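Local structure of putative ABC-transporter ATP-binding protein (Alicyclobacillus acidocaldarius, 1Z47) at residues A174-T178 against Q179-E183; R185-V188 against R189-H192; T80-P83 against P84-N88. The protein is a putative ABC-transporter ATP-binding subunit that probably binds and hydrolyses ATP to drive sulfate uptake. All coordinates share one frame; numbering follows the deposited sequence.

Overall arrangement
All three contacts lie in the ABC ATPase part of the chain. Contact 3 comes first, in the loop between strands 77-78 and 89-93. Contact 1 follows strand 166-170 and enters helix 178-195. Contact 2 continues along the same helix, and its centre is about 14 Å from that of contact 1. Contact 3 stands apart, with centres about 31 Å from contact 1 and about 26 Å from contact 2. Strands 89-93 and 166-170 are neighbours in the mixed sheet, so the loop and the helix attach to adjacent strands. Contact 1, whose loop is probably the D-loop, lies at the subunit interface. R189 of contact 2 also nears the second subunit. Contact 3 is away from that interface.

Contact 1 (A174-T178 against Q179-E183); sequences AAIDT and QIRRE
R182 lies alongside T178, one helical turn on, and the two side chains point the same way. R182 CB starts 3.7 Å from T178 O. The next carbon, R182 CG, comes closer to the same oxygen, at 3.3 Å. R182 CD moves off, and the chain runs on extended to NE, which meets the methyl T178 CG2 at 3.6 Å. At the tip, R182 NH2 is also 3.6 Å from T178 CG2. The methyl sits oblique to the guanidinium plane. T178 can present it because its first torsion puts CG2 opposite the backbone N, while OG1 lies beside that N and bonds H204 of the second subunit. With an alanine here instead of R182, the methyl T178 CG2 would probably lose the guanidinium beside it, and D205 of the second subunit its weak, long ion pair.

By its place after strand 166-170 and its AAID sequence, this loop is probably the D-loop of the ABC ATPase. D177 OD2 bonds S50 N of the second subunit, within the probable P-loop, as D-loops do across ABC dimers. D177 is the N-cap residue, but its side chain makes no capping bond. The backbone oxygen D177 O accepts a hydrogen bond from R181 N, 2.9 Å away. R182 N bonds T178 O at 3.1 Å. I176 and I180 cross at about a right angle, with I176 CG1 3.9 Å from I180 CG2.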
ATOM      1  N   ALA B 174       3.613  -6.933  -8.294  1.00 76.35           N
ATOM      2  CA  ALA B 174       4.160  -7.327  -6.998  1.00 78.55           C
ATOM      3  C   ALA B 174       5.684  -7.342  -7.145  1.00 79.29           C
ATOM      4  O   ALA B 174       6.203  -7.446  -8.262  1.00 80.23           O
ATOM      5  CB  ALA B 174       3.649  -8.709  -6.607  1.00 79.88           C
ATOM      6  N   ALA B 175       6.397  -7.239  -6.028  1.00 78.75           N
ATOM      7  CA  ALA B 175       7.859  -7.225  -6.069  1.00 78.55           C
ATOM      8  C   ALA B 175       8.329  -5.911  -6.711  1.00 76.90           C
ATOM      9  O   ALA B 175       9.461  -5.800  -7.186  1.00 77.36           O
ATOM     10  CB  ALA B 175       8.383  -8.436  -6.867  1.00 76.97           C
ATOM     11  N   ILE B 176       7.438  -4.922  -6.713  1.00 74.65           N
ATOM     12  CA  ILE B 176       7.701  -3.596  -7.275  1.00 70.15           C
ATOM     13  C   ILE B 176       7.731  -2.582  -6.124  1.00 63.02           C
ATOM     14  O   ILE B 176       7.106  -2.805  -5.090  1.00 63.90           O
ATOM     15  CB  ILE B 176       6.557  -3.160  -8.224  1.00 74.84           C
ATOM     16  CG1 ILE B 176       7.024  -2.054  -9.166  1.00 75.94           C
ATOM     17  CG2 ILE B 176       5.390  -2.615  -7.405  1.00 79.08           C
ATOM     18  CD1 ILE B 176       7.879  -2.554 -10.298  1.00 81.20           C
ATOM     19  N   ASP B 177       8.452  -1.478  -6.305  1.00 55.35           N
ATOM     20  CA  ASP B 177       8.503  -0.430  -5.289  1.00 47.33           C
ATOM     21  C   ASP B 177       7.141   0.256  -5.298  1.00 47.80           C
ATOM     22  O   ASP B 177       6.539   0.451  -6.365  1.00 42.51           O
ATOM     23  CB  ASP B 177       9.588   0.617  -5.616  1.00 44.61           C
ATOM     24  CG  ASP B 177      10.986   0.201  -5.141  1.00 46.18           C
ATOM     25  OD1 ASP B 177      11.126  -0.908  -4.581  1.00 45.60           O
ATOM     26  OD2 ASP B 177      11.945   0.986  -5.329  1.00 41.37           O
ATOM     27  N   THR B 178       6.675   0.626  -4.110  1.00 44.59           N
ATOM     28  CA  THR B 178       5.391   1.304  -3.924  1.00 43.17           C
ATOM     29  C   THR B 178       5.119   2.469  -4.895  1.00 39.76           C
ATOM     30  O   THR B 178       4.027   2.585  -5.461  1.00 37.89           O
ATOM     31  CB  THR B 178       5.284   1.853  -2.480  1.00 42.61           C
ATOM     32  OG1 THR B 178       5.435   0.774  -1.550  1.00 40.03           O
ATOM     33  CG2 THR B 178       3.942   2.524  -2.250  1.00 42.28           C
ATOM     34  N   GLN B 179       6.102   3.332  -5.082  1.00 37.64           N
ATOM     35  CA  GLN B 179       5.905   4.491  -5.943  1.00 40.65           C
ATOM     36  C   GLN B 179       5.726   4.131  -7.414  1.00 39.44           C
ATOM     37  O   GLN B 179       4.887   4.712  -8.116  1.00 37.45           O
ATOM     38  CB  GLN B 179       7.082   5.450  -5.786  1.00 45.78           C
ATOM     39  CG  GLN B 179       6.987   6.697  -6.656  1.00 49.70           C
ATOM     40  CD  GLN B 179       8.263   7.515  -6.614  1.00 48.82           C
ATOM     41  OE1 GLN B 179       9.367   6.985  -6.785  1.00 49.63           O
ATOM     42  NE2 GLN B 179       8.121   8.807  -6.398  1.00 48.57           N
ATOM     43  N   ILE B 180       6.519   3.181  -7.889  1.00 38.19           N
ATOM     44  CA  ILE B 180       6.421   2.767  -9.284  1.00 38.98           C
ATOM     45  C   ILE B 180       5.123   1.983  -9.498  1.00 39.81           C
ATOM     46  O   ILE B 180       4.468   2.117 -10.537  1.00 35.57           O
ATOM     47  CB  ILE B 180       7.667   1.958  -9.679  1.00 41.84           C
ATOM     48  CG1 ILE B 180       8.882   2.906  -9.650  1.00 43.52           C
ATOM     49  CG2 ILE B 180       7.502   1.366 -11.076  1.00 45.26           C
ATOM     50  CD1 ILE B 180      10.225   2.221  -9.672  1.00 47.19           C
ATOM     51  N   ARG B 181       4.734   1.197  -8.499  1.00 38.32           N
ATOM     52  CA  ARG B 181       3.488   0.426  -8.562  1.00 43.06           C
ATOM     53  C   ARG B 181       2.326   1.409  -8.784  1.00 41.80           C
ATOM     54  O   ARG B 181       1.415   1.161  -9.578  1.00 42.60           O
ATOM     55  CB  ARG B 181       3.299  -0.320  -7.237  1.00 47.30           C
ATOM     56  CG  ARG B 181       2.268  -1.439  -7.216  1.00 57.80           C
ATOM     57  CD  ARG B 181       2.373  -2.174  -5.865  1.00 63.91           C
ATOM     58  NE  ARG B 181       1.194  -2.971  -5.522  1.00 71.06           N
ATOM     59  CZ  ARG B 181       0.790  -4.060  -6.174  1.00 74.24           C
ATOM     60  NH1 ARG B 181       1.473  -4.505  -7.225  1.00 76.06           N
ATOM     61  NH2 ARG B 181      -0.302  -4.703  -5.772  1.00 73.31           N
ATOM     62  N   ARG B 182       2.367   2.534  -8.077  1.00 41.40           N
ATOM     63  CA  ARG B 182       1.314   3.529  -8.200  1.00 42.74           C
ATOM     64  C   ARG B 182       1.319   4.201  -9.567  1.00 43.67           C
ATOM     65  O   ARG B 182       0.249   4.479 -10.132  1.00 35.10           O
ATOM     66  CB  ARG B 182       1.426   4.583  -7.086  1.00 46.08           C
ATOM     67  CG  ARG B 182       1.099   4.036  -5.696  1.00 53.80           C
ATOM     68  CD  ARG B 182       0.921   5.146  -4.676  1.00 58.55           C
ATOM     69  NE  ARG B 182       1.303   4.694  -3.340  1.00 69.89           N
ATOM     70  CZ  ARG B 182       1.184   5.423  -2.230  1.00 76.00           C
ATOM     71  NH1 ARG B 182       0.685   6.658  -2.287  1.00 77.50           N
ATOM     72  NH2 ARG B 182       1.568   4.917  -1.059  1.00 76.54           N
ATOM     73  N   GLU B 183       2.502   4.481 -10.105  1.00 39.21           N
ATOM     74  CA  GLU B 183       2.550   5.102 -11.427  1.00 40.95           C
ATOM     75  C   GLU B 183       2.047   4.077 -12.424  1.00 36.86           C
ATOM     76  O   GLU B 183       1.335   4.414 -13.362  1.00 37.27           O
ATOM     77  CB  GLU B 183       3.974   5.541 -11.804  1.00 42.30           C
ATOM     78  CG  GLU B 183       4.561   6.608 -10.894  1.00 44.95           C
ATOM     79  CD  GLU B 183       6.007   6.942 -11.237  1.00 53.21           C
ATOM     80  OE1 GLU B 183       6.623   7.752 -10.502  1.00 55.13           O
ATOM     81  OE2 GLU B 183       6.528   6.400 -12.244  1.00 55.18           O
TER

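Contact 2 (R185-V188 against R189-H192); sequences RTFV and RQVH
F187 and V191 meet one turn apart on helix 178-195, the helix of the beta-alpha-beta unit between strands 166-170 and 198-203. V191 CG2 lies over one face of the F187 ring, 3.8 Å from its centroid and 22° off the ring normal, a CH-pi contact. The methyl is offset toward the rim, so the nearest ring atoms are CE1 and CZ; F187 CZ is 3.6 Å from V191 CG2. F187 CG stands anti to the backbone N (chi1 176°), which swings the ring over the following turn. The same pair is tied by the backbone, V191 N to F187 O at 2.8 Å. V191 also packs on L156 and L160 of helix 148-160.

V188 touches M43 of strand 43-47, and its carbonyl takes H192 N, with V188 O at 2.9 Å. R189 also touches M43. Its CB rests 3.5 Å from R185 O, which accepts R189 N. Beyond CB the chain bends at chi2 and chi3. The guanidinium then makes salt bridges to D193 and D214 and bonds V212 O. H192 CD2 lies over one face of this guanidinium, 4.0 Å above its plane and offset toward the rim.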
ATOM      1  N   ARG B 185      -0.250   1.597 -12.047  1.00 41.84           N
ATOM      2  CA  ARG B 185      -1.701   1.438 -12.079  1.00 42.01           C
ATOM      3  C   ARG B 185      -2.353   2.615 -12.790  1.00 39.74           C
ATOM      4  O   ARG B 185      -3.357   2.438 -13.457  1.00 38.62           O
ATOM      5  CB  ARG B 185      -2.278   1.299 -10.670  1.00 45.62           C
ATOM      6  CG  ARG B 185      -2.130   2.524  -9.825  1.00 46.06           C
ATOM      7  CD  ARG B 185      -2.955   2.394  -8.543  1.00 55.48           C
ATOM      8  NE  ARG B 185      -2.418   3.204  -7.453  1.00 62.70           N
ATOM      9  CZ  ARG B 185      -2.068   4.487  -7.552  1.00 68.78           C
ATOM     10  NH1 ARG B 185      -2.192   5.141  -8.701  1.00 65.43           N
ATOM     11  NH2 ARG B 185      -1.582   5.119  -6.488  1.00 73.99           N
ATOM     12  N   THR B 186      -1.785   3.811 -12.661  1.00 38.73           N
ATOM     13  CA  THR B 186      -2.355   4.974 -13.331  1.00 41.13           C
ATOM     14  C   THR B 186      -2.176   4.821 -14.843  1.00 41.10           C
ATOM     15  O   THR B 186      -3.030   5.230 -15.630  1.00 37.58           O
ATOM     16  CB  THR B 186      -1.688   6.288 -12.842  1.00 44.76           C
ATOM     17  OG1 THR B 186      -2.094   6.543 -11.493  1.00 47.85           O
ATOM     18  CG2 THR B 186      -2.102   7.466 -13.701  1.00 48.57           C
ATOM     19  N   PHE B 187      -1.078   4.194 -15.239  1.00 40.44           N
ATOM     20  CA  PHE B 187      -0.802   3.984 -16.651  1.00 39.22           C
ATOM     21  C   PHE B 187      -1.739   2.939 -17.242  1.00 39.67           C
ATOM     22  O   PHE B 187      -2.322   3.150 -18.322  1.00 35.63           O
ATOM     23  CB  PHE B 187       0.647   3.540 -16.827  1.00 38.87           C
ATOM     24  CG  PHE B 187       0.996   3.198 -18.231  1.00 42.16           C
ATOM     25  CD1 PHE B 187       0.903   4.152 -19.228  1.00 42.95           C
ATOM     26  CD2 PHE B 187       1.429   1.924 -18.554  1.00 41.77           C
ATOM     27  CE1 PHE B 187       1.233   3.836 -20.535  1.00 48.59           C
ATOM     28  CE2 PHE B 187       1.758   1.600 -19.845  1.00 44.93           C
ATOM     29  CZ  PHE B 187       1.666   2.558 -20.840  1.00 47.62           C
ATOM     30  N   VAL B 188      -1.879   1.816 -16.537  1.00 34.40           N
ATOM     31  CA  VAL B 188      -2.742   0.732 -16.981  1.00 38.31           C
ATOM     32  C   VAL B 188      -4.162   1.270 -17.153  1.00 35.80           C
ATOM     33  O   VAL B 188      -4.860   0.909 -18.104  1.00 36.74           O
ATOM     34  CB  VAL B 188      -2.761  -0.443 -15.958  1.00 39.37           C
ATOM     35  CG1 VAL B 188      -3.944  -1.364 -16.243  1.00 33.93           C
ATOM     36  CG2 VAL B 188      -1.447  -1.244 -16.031  1.00 38.93           C
ATOM     37  N   ARG B 189      -4.584   2.131 -16.233  1.00 34.68           N
ATOM     38  CA  ARG B 189      -5.924   2.715 -16.326  1.00 37.10           C
ATOM     39  C   ARG B 189      -6.028   3.598 -17.575  1.00 38.00           C
ATOM     40  O   ARG B 189      -6.972   3.478 -18.343  1.00 38.99           O
ATOM     41  CB  ARG B 189      -6.263   3.548 -15.073  1.00 38.06           C
ATOM     42  CG  ARG B 189      -7.695   4.134 -15.064  1.00 40.38           C
ATOM     43  CD  ARG B 189      -8.817   3.091 -14.885  1.00 43.11           C
ATOM     44  NE  ARG B 189      -9.999   3.462 -15.678  1.00 47.25           N
ATOM     45  CZ  ARG B 189     -11.264   3.159 -15.398  1.00 45.23           C
ATOM     46  NH1 ARG B 189     -11.583   2.467 -14.316  1.00 47.23           N
ATOM     47  NH2 ARG B 189     -12.223   3.544 -16.224  1.00 45.43           N
ATOM     48  N   GLN B 190      -5.054   4.476 -17.790  1.00 42.50           N
ATOM     49  CA  GLN B 190      -5.101   5.346 -18.972  1.00 46.22           C
ATOM     50  C   GLN B 190      -5.116   4.506 -20.258  1.00 43.78           C
ATOM     51  O   GLN B 190      -5.855   4.798 -21.210  1.00 43.82           O
ATOM     52  CB  GLN B 190      -3.910   6.324 -18.975  1.00 49.46           C
ATOM     53  CG  GLN B 190      -3.678   6.996 -20.320  1.00 61.49           C
ATOM     54  CD  GLN B 190      -2.529   7.989 -20.302  1.00 68.35           C
ATOM     55  OE1 GLN B 190      -2.670   9.110 -19.800  1.00 73.02           O
ATOM     56  NE2 GLN B 190      -1.379   7.582 -20.847  1.00 67.13           N
ATOM     57  N   VAL B 191      -4.316   3.449 -20.283  1.00 40.61           N
ATOM     58  CA  VAL B 191      -4.283   2.592 -21.454  1.00 37.85           C
ATOM     59  C   VAL B 191      -5.670   1.952 -21.648  1.00 41.85           C
ATOM     60  O   VAL B 191      -6.243   2.007 -22.741  1.00 39.70           O
ATOM     61  CB  VAL B 191      -3.183   1.531 -21.313  1.00 37.35           C
ATOM     62  CG1 VAL B 191      -3.365   0.435 -22.350  1.00 40.64           C
ATOM     63  CG2 VAL B 191      -1.813   2.192 -21.502  1.00 35.59           C
ATOM     64  N   HIS B 192      -6.220   1.368 -20.583  1.00 39.29           N
ATOM     65  CA  HIS B 192      -7.539   0.749 -20.650  1.00 38.16           C
ATOM     66  C   HIS B 192      -8.599   1.683 -21.245  1.00 37.43           C
ATOM     67  O   HIS B 192      -9.372   1.291 -22.107  1.00 38.26           O
ATOM     68  CB  HIS B 192      -8.010   0.335 -19.255  1.00 40.48           C
ATOM     69  CG  HIS B 192      -9.449  -0.070 -19.208  1.00 30.49           C
ATOM     70  ND1 HIS B 192      -9.870  -1.357 -19.471  1.00 35.58           N
ATOM     71  CD2 HIS B 192     -10.565   0.646 -18.932  1.00 37.35           C
ATOM     72  CE1 HIS B 192     -11.187  -1.418 -19.355  1.00 37.74           C
ATOM     73  NE2 HIS B 192     -11.634  -0.218 -19.030  1.00 41.62           N
TER

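Contact 3 (T80-P83 against P84-N88); sequences TDLP and PQKRN
The loop between strands 77-78 and 89-93 of the ABC ATPase fold turns here through two overlapping beta turns, P83-K86 and P84-R87. R87 folds back along the loop and grips L82 O side-on with two nitrogens. R87 NE is 3.1 Å from L82 O and lies above the carbonyl plane, 44° out of it. R87 NH2 is 3.2 Å from L82 O and in the carbonyl plane. Both bonds are bent, at 146° and 137° at the hydrogen. The chain is extended from CG to NE, which carries the guanidinium back past P83 to L82. Its remaining nitrogen, NH1, bonds L60 O in the last turn of helix 54-62. R87 is buried, and its guanidinium is held from both the loop and the helix, which limits its rotation.

The first turn closes with K86 N to P83 O at 2.9 Å. The second closes with R87 N to P84 O at 3.0 Å. The ring of P83 lies against the side chains that follow, with P83 CG 3.7 Å from K86 CB and close to Q85 CG. L82 and K86 cross obliquely. K86 CG lies 3.6 Å from L82 CD2.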
ATOM      1  N   THR B  80     -16.349 -22.242 -22.025  1.00 61.89           N
ATOM      2  CA  THR B  80     -15.974 -23.125 -20.928  1.00 62.05           C
ATOM      3  C   THR B  80     -14.918 -24.171 -21.238  1.00 65.20           C
ATOM      4  O   THR B  80     -14.001 -24.383 -20.449  1.00 65.67           O
ATOM      5  CB  THR B  80     -17.182 -23.887 -20.379  1.00 57.86           C
ATOM      6  OG1 THR B  80     -18.208 -22.962 -20.009  1.00 57.79           O
ATOM      7  CG2 THR B  80     -16.767 -24.708 -19.167  1.00 52.76           C
ATOM      8  N   ASP B  81     -15.053 -24.834 -22.381  1.00 70.05           N
ATOM      9  CA  ASP B  81     -14.116 -25.887 -22.746  1.00 72.04           C
ATOM     10  C   ASP B  81     -13.059 -25.503 -23.780  1.00 72.98           C
ATOM     11  O   ASP B  81     -12.410 -26.368 -24.371  1.00 72.98           O
ATOM     12  CB  ASP B  81     -14.904 -27.114 -23.212  1.00 75.39           C
ATOM     13  CG  ASP B  81     -15.797 -27.682 -22.111  1.00 78.77           C
ATOM     14  OD1 ASP B  81     -16.673 -28.520 -22.418  1.00 79.51           O
ATOM     15  OD2 ASP B  81     -15.618 -27.291 -20.933  1.00 80.20           O
ATOM     16  N   LEU B  82     -12.861 -24.208 -23.987  1.00 72.45           N
ATOM     17  CA  LEU B  82     -11.856 -23.774 -24.946  1.00 73.59           C
ATOM     18  C   LEU B  82     -10.562 -23.401 -24.226  1.00 73.85           C
ATOM     19  O   LEU B  82     -10.598 -22.854 -23.121  1.00 72.73           O
ATOM     20  CB  LEU B  82     -12.375 -22.576 -25.745  1.00 73.31           C
ATOM     21  CG  LEU B  82     -13.641 -22.860 -26.556  1.00 74.16           C
ATOM     22  CD1 LEU B  82     -14.168 -21.577 -27.175  1.00 72.68           C
ATOM     23  CD2 LEU B  82     -13.326 -23.902 -27.620  1.00 74.45           C
ATOM     24  N   PRO B  83      -9.401 -23.723 -24.829  1.00 73.91           N
ATOM     25  CA  PRO B  83      -8.109 -23.394 -24.213  1.00 72.93           C
ATOM     26  C   PRO B  83      -7.820 -21.886 -24.255  1.00 70.69           C
ATOM     27  O   PRO B  83      -8.480 -21.130 -24.969  1.00 66.78           O
ATOM     28  CB  PRO B  83      -7.115 -24.210 -25.041  1.00 73.10           C
ATOM     29  CG  PRO B  83      -7.765 -24.257 -26.384  1.00 74.24           C
ATOM     30  CD  PRO B  83      -9.202 -24.554 -26.030  1.00 74.28           C
ATOM     31  N   PRO B  84      -6.828 -21.430 -23.482  1.00 71.08           N
ATOM     32  CA  PRO B  84      -6.469 -20.009 -23.445  1.00 70.54           C
ATOM     33  C   PRO B  84      -6.250 -19.427 -24.838  1.00 70.60           C
ATOM     34  O   PRO B  84      -6.746 -18.345 -25.161  1.00 68.39           O
ATOM     35  CB  PRO B  84      -5.188 -20.007 -22.617  1.00 70.62           C
ATOM     36  CG  PRO B  84      -5.388 -21.165 -21.694  1.00 72.41           C
ATOM     37  CD  PRO B  84      -5.930 -22.218 -22.623  1.00 72.39           C
ATOM     38  N   GLN B  85      -5.495 -20.157 -25.652  1.00 71.26           N
ATOM     39  CA  GLN B  85      -5.178 -19.742 -27.017  1.00 73.01           C
ATOM     40  C   GLN B  85      -6.445 -19.492 -27.845  1.00 72.47           C
ATOM     41  O   GLN B  85      -6.467 -18.623 -28.721  1.00 72.16           O
ATOM     42  CB  GLN B  85      -4.345 -20.828 -27.697  1.00 75.63           C
ATOM     43  CG  GLN B  85      -5.150 -22.090 -27.983  1.00 81.59           C
ATOM     44  CD  GLN B  85      -4.327 -23.202 -28.596  1.00 83.39           C
ATOM     45  OE1 GLN B  85      -3.440 -23.759 -27.948  1.00 85.74           O
ATOM     46  NE2 GLN B  85      -4.618 -23.534 -29.850  1.00 83.87           N
ATOM     47  N   LYS B  86      -7.491 -20.261 -27.550  1.00 69.72           N
ATOM     48  CA  LYS B  86      -8.764 -20.179 -28.259  1.00 66.31           C
ATOM     49  C   LYS B  86      -9.693 -19.062 -27.782  1.00 64.45           C
ATOM     50  O   LYS B  86     -10.768 -18.849 -28.360  1.00 62.35           O
ATOM     51  CB  LYS B  86      -9.482 -21.530 -28.151  1.00 67.50           C
ATOM     52  CG  LYS B  86     -10.802 -21.630 -28.910  1.00 68.63           C
ATOM     53  CD  LYS B  86     -10.631 -21.366 -30.406  1.00 67.44           C
ATOM     54  CE  LYS B  86     -11.889 -21.761 -31.178  1.00 66.74           C
ATOM     55  NZ  LYS B  86     -12.135 -23.242 -31.129  1.00 64.20           N
ATOM     56  N   ARG B  87      -9.296 -18.345 -26.738  1.00 59.09           N
ATOM     57  CA  ARG B  87     -10.142 -17.271 -26.235  1.00 58.66           C
ATOM     58  C   ARG B  87      -9.606 -15.915 -26.661  1.00 59.08           C
ATOM     59  O   ARG B  87      -8.414 -15.759 -26.927  1.00 60.83           O
ATOM     60  CB  ARG B  87     -10.253 -17.350 -24.705  1.00 60.27           C
ATOM     61  CG  ARG B  87     -10.710 -18.717 -24.193  1.00 59.70           C
ATOM     62  CD  ARG B  87     -10.996 -18.717 -22.691  1.00 59.93           C
ATOM     63  NE  ARG B  87     -11.404 -20.039 -22.212  1.00 60.73           N
ATOM     64  CZ  ARG B  87     -11.885 -20.286 -20.994  1.00 63.15           C
ATOM     65  NH1 ARG B  87     -12.025 -19.299 -20.114  1.00 61.57           N
ATOM     66  NH2 ARG B  87     -12.233 -21.522 -20.657  1.00 59.96           N
ATOM     67  N   ASN B  88     -10.493 -14.931 -26.731  1.00 60.61           N
ATOM     68  CA  ASN B  88     -10.111 -13.585 -27.144  1.00 62.64           C
ATOM     69  C   ASN B  88      -9.611 -12.803 -25.925  1.00 59.91           C
ATOM     70  O   ASN B  88     -10.122 -11.724 -25.612  1.00 60.30           O
ATOM     71  CB  ASN B  88     -11.327 -12.890 -27.760  1.00 66.91           C
ATOM     72  CG  ASN B  88     -10.978 -12.057 -28.980  1.00 71.31           C
ATOM     73  OD1 ASN B  88     -10.519 -10.921 -28.866  1.00 71.90           O
ATOM     74  ND2 ASN B  88     -11.195 -12.626 -30.164  1.00 75.17           N
TER